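Local coordinates for protein esterase D (Lactobacillus rhamnosus, PDB 3E1G) that probably hydrolyses carboxylic esters, as an alpha/beta-hydrolase-fold serine hydrolase whose predicted nucleophile is captured here as a phosphonate adduct, at residues Leu28-Gly33 with Phe98-Gly103. Sequence-based numbering, arbitrary orientation.
Sequences LHAYTG and FGLSLG. With DEP (diethyl phosphonate), chain B.
Leu28 and Gly99 pair as neighbours in parallel strands at the centre of the alpha/beta-hydrolase sheet, and just beyond them the loop after strand 23-28 meets the nucleophile elbow to form what is probably the oxyanion hole. Leu28 N donates to Phe98 O (2.9 Å), and Leu28 O receives Leu100 N almost head-on, with a C=O...N angle of 179°. The strand pairing ends here, 28-33 running on as loop while 98-103 turns sharply through Ser101 into helix 102-113, but the two stay close. Ser101 has the strained backbone of a GxSxG elbow, with a positive phi of 48°. Gly103 CA packs against Leu28 CB (3.6 Å), and Leu28 O also takes a CA-H...O contact from Gly99. Gly103 N makes a weak bond to His29 O.

Ser101, predicted to be the nucleophile, is bonded covalently through OG to DEP P (1.6 Å) of the diethyl phosphonate; its side chain also touches His226, predicted to complete the triad with Asp195. With OG anti to the backbone N (chi1 -159°), the adduct is turned toward the loop, where DEP O3 accepts from Tyr31 N (2.6 Å) and Leu102 N (2.9 Å). Leu102 CB packs against Tyr31 CB, while Leu102 CD2 reaches the edge of the Tyr31 ring, whose hydroxyl bonds Gln165. Ala30 CB meets Leu100 CD1 at 3.6 Å. The His29 ring is turned so that Ala30 O lies in its plane, and ND1 donates to it; Gly33 N reaches the same oxygen from the opposite face of the Ala30 carbonyl plane, closing the type II turn Ala30-Gly33.

Two amides, one from each segment, thus converge on a single phosphonate oxygen, consistent with stabilisation of the negative charge on a tetrahedral intermediate during ester hydrolysis.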
ATOM      1  N   LEU A  28       4.070  -1.208  -2.627  1.00 32.38           N
ATOM      2  CA  LEU A  28       4.210  -0.833  -1.204  1.00 32.36           C
ATOM      3  C   LEU A  28       3.119  -1.476  -0.419  1.00 32.39           C
ATOM      4  O   LEU A  28       1.959  -1.289  -0.708  1.00 32.39           O
ATOM      5  CB  LEU A  28       4.161   0.718  -1.021  1.00 32.16           C
ATOM      6  CG  LEU A  28       5.225   1.580  -1.817  1.00 32.02           C
ATOM      7  CD1 LEU A  28       4.989   3.072  -1.590  1.00 31.82           C
ATOM      8  CD2 LEU A  28       6.729   1.195  -1.447  1.00 31.32           C
ATOM      9  N   HIS A  29       3.495  -2.156   0.652  1.00 32.52           N
ATOM     10  CA  HIS A  29       2.617  -3.071   1.317  1.00 32.71           C
ATOM     11  C   HIS A  29       1.784  -2.366   2.445  1.00 32.80           C
ATOM     12  O   HIS A  29       1.818  -1.161   2.581  1.00 32.85           O
ATOM     13  CB  HIS A  29       3.435  -4.269   1.882  1.00 32.70           C
ATOM     14  CG  HIS A  29       4.390  -3.901   2.986  1.00 32.62           C
ATOM     15  ND1 HIS A  29       3.965  -3.666   4.283  1.00 32.97           N
ATOM     16  CD2 HIS A  29       5.747  -3.972   3.049  1.00 32.71           C
ATOM     17  CE1 HIS A  29       5.008  -3.663   5.094  1.00 32.76           C
ATOM     18  NE2 HIS A  29       6.105  -3.780   4.365  1.00 32.54           N
ATOM     19  N   ALA A  30       0.906  -3.130   3.077  1.00 33.12           N
ATOM     20  CA  ALA A  30      -0.094  -2.584   4.033  1.00 33.33           C
ATOM     21  C   ALA A  30       0.452  -2.547   5.444  1.00 33.63           C
ATOM     22  O   ALA A  30       1.521  -3.124   5.745  1.00 33.58           O
ATOM     23  CB  ALA A  30      -1.397  -3.429   3.998  1.00 33.17           C
ATOM     24  N   TYR A  31      -0.241  -1.769   6.294  1.00 34.05           N
ATOM     25  CA  TYR A  31       0.033  -1.695   7.710  1.00 34.09           C
ATOM     26  C   TYR A  31      -0.291  -3.057   8.404  1.00 34.21           C
ATOM     27  O   TYR A  31      -1.319  -3.646   8.166  1.00 34.07           O
ATOM     28  CB  TYR A  31      -0.818  -0.554   8.318  1.00 34.48           C
ATOM     29  CG  TYR A  31      -0.623  -0.303   9.793  1.00 34.43           C
ATOM     30  CD1 TYR A  31       0.566   0.220  10.290  1.00 34.74           C
ATOM     31  CD2 TYR A  31      -1.709  -0.502  10.709  1.00 35.33           C
ATOM     32  CE1 TYR A  31       0.714   0.487  11.704  1.00 34.73           C
ATOM     33  CE2 TYR A  31      -1.623  -0.094  12.042  1.00 34.92           C
ATOM     34  CZ  TYR A  31      -0.430   0.402  12.537  1.00 34.91           C
ATOM     35  OH  TYR A  31      -0.358   0.670  13.883  1.00 34.99           O
ATOM     36  N   THR A  32       0.632  -3.511   9.254  1.00 34.33           N
ATOM     37  CA  THR A  32       0.672  -4.901   9.745  1.00 34.46           C
ATOM     38  C   THR A  32       0.887  -5.979   8.640  1.00 34.59           C
ATOM     39  O   THR A  32       1.045  -7.127   8.951  1.00 34.53           O
ATOM     40  CB  THR A  32      -0.548  -5.303  10.571  1.00 34.50           C
ATOM     41  OG1 THR A  32      -1.563  -5.811   9.718  1.00 35.03           O
ATOM     42  CG2 THR A  32      -1.068  -4.189  11.383  1.00 34.51           C
ATOM     43  N   GLY A  33       1.161  -5.542   7.416  1.00 34.68           N
ATOM     44  CA  GLY A  33       1.420  -6.477   6.334  1.00 34.67           C
ATOM     45  C   GLY A  33       2.891  -6.689   6.114  1.00 34.68           C
ATOM     46  O   GLY A  33       3.690  -6.363   6.957  1.00 34.90           O
ATOM     47  N   PHE A  98       2.601   1.640  -6.959  1.00 35.50           N
ATOM     48  CA  PHE A  98       1.296   1.251  -6.406  1.00 35.56           C
ATOM     49  C   PHE A  98       1.446   0.835  -4.932  1.00 35.52           C
ATOM     50  O   PHE A  98       2.479   0.318  -4.526  1.00 35.66           O
ATOM     51  CB  PHE A  98       0.711   0.076  -7.214  1.00 35.54           C
ATOM     52  CG  PHE A  98       0.563   0.369  -8.713  1.00 35.64           C
ATOM     53  CD1 PHE A  98      -0.521   1.057  -9.190  1.00 35.37           C
ATOM     54  CD2 PHE A  98       1.432  -0.181  -9.622  1.00 35.60           C
ATOM     55  CE1 PHE A  98      -0.740   1.160 -10.547  1.00 35.40           C
ATOM     56  CE2 PHE A  98       1.271   0.060 -11.008  1.00 35.38           C
ATOM     57  CZ  PHE A  98       0.212   0.706 -11.444  1.00 35.33           C
ATOM     58  N   GLY A  99       0.391   1.031  -4.161  1.00 35.54           N
ATOM     59  CA  GLY A  99       0.402   0.684  -2.763  1.00 35.71           C
ATOM     60  C   GLY A  99      -0.946   0.196  -2.247  1.00 35.71           C
ATOM     61  O   GLY A  99      -1.995   0.613  -2.726  1.00 35.53           O
ATOM     62  N   LEU A 100      -0.878  -0.806  -1.355  1.00 35.96           N
ATOM     63  CA  LEU A 100      -2.060  -1.377  -0.640  1.00 36.02           C
ATOM     64  C   LEU A 100      -2.225  -0.626   0.660  1.00 36.09           C
ATOM     65  O   LEU A 100      -1.266  -0.532   1.462  1.00 36.08           O
ATOM     66  CB  LEU A 100      -1.764  -2.864  -0.322  1.00 36.06           C
ATOM     67  CG  LEU A 100      -2.827  -3.945  -0.108  1.00 36.21           C
ATOM     68  CD1 LEU A 100      -2.264  -5.046   0.846  1.00 36.08           C
ATOM     69  CD2 LEU A 100      -4.105  -3.461   0.351  1.00 36.96           C
ATOM     70  N   SER A 101      -3.422  -0.098   0.892  1.00 36.28           N
ATOM     71  CA  SER A 101      -3.765   0.553   2.173  1.00 36.35           C
ATOM     72  C   SER A 101      -2.678   1.569   2.621  1.00 36.23           C
ATOM     73  O   SER A 101      -2.463   2.541   1.972  1.00 36.19           O
ATOM     74  CB  SER A 101      -4.020  -0.508   3.227  1.00 36.62           C
ATOM     75  OG  SER A 101      -4.792   0.004   4.310  1.00 37.81           O
ATOM     76  N   LEU A 102      -1.939   1.263   3.662  1.00 36.19           N
ATOM     77  CA  LEU A 102      -0.841   2.178   4.137  1.00 36.20           C
ATOM     78  C   LEU A 102       0.102   2.577   2.987  1.00 36.28           C
ATOM     79  O   LEU A 102       0.423   3.776   2.792  1.00 36.20           O
ATOM     80  CB  LEU A 102      -0.032   1.506   5.241  1.00 36.12           C
ATOM     81  CG  LEU A 102       1.179   2.295   5.780  1.00 36.09           C
ATOM     82  CD1 LEU A 102       0.728   3.553   6.607  1.00 35.80           C
ATOM     83  CD2 LEU A 102       2.138   1.333   6.649  1.00 36.13           C
ATOM     84  N   GLY A 103       0.530   1.572   2.221  1.00 36.32           N
ATOM     85  CA  GLY A 103       1.420   1.783   1.097  1.00 36.33           C
ATOM     86  C   GLY A 103       0.827   2.726   0.050  1.00 36.33           C
ATOM     87  O   GLY A 103       1.548   3.396  -0.632  1.00 36.37           O
TER
HETATM   88  C1  DEP B 245      -4.447   2.276   6.152  1.00 43.22           C
HETATM   89  C2  DEP B 245      -3.948   3.242   7.230  1.00 43.58           C
HETATM   90  C3  DEP B 245      -4.559  -2.723   6.677  1.00 43.41           C
HETATM   91  C4  DEP B 245      -4.523  -2.957   8.176  1.00 43.86           C
HETATM   92  O1  DEP B 245      -4.410   0.929   6.671  1.00 42.90           O
HETATM   93  O2  DEP B 245      -5.040  -1.397   6.422  1.00 43.34           O
HETATM   94  O3  DEP B 245      -2.555  -0.690   5.768  1.00 41.12           O
HETATM   95  P   DEP B 245      -4.093  -0.295   5.737  1.00 41.47           P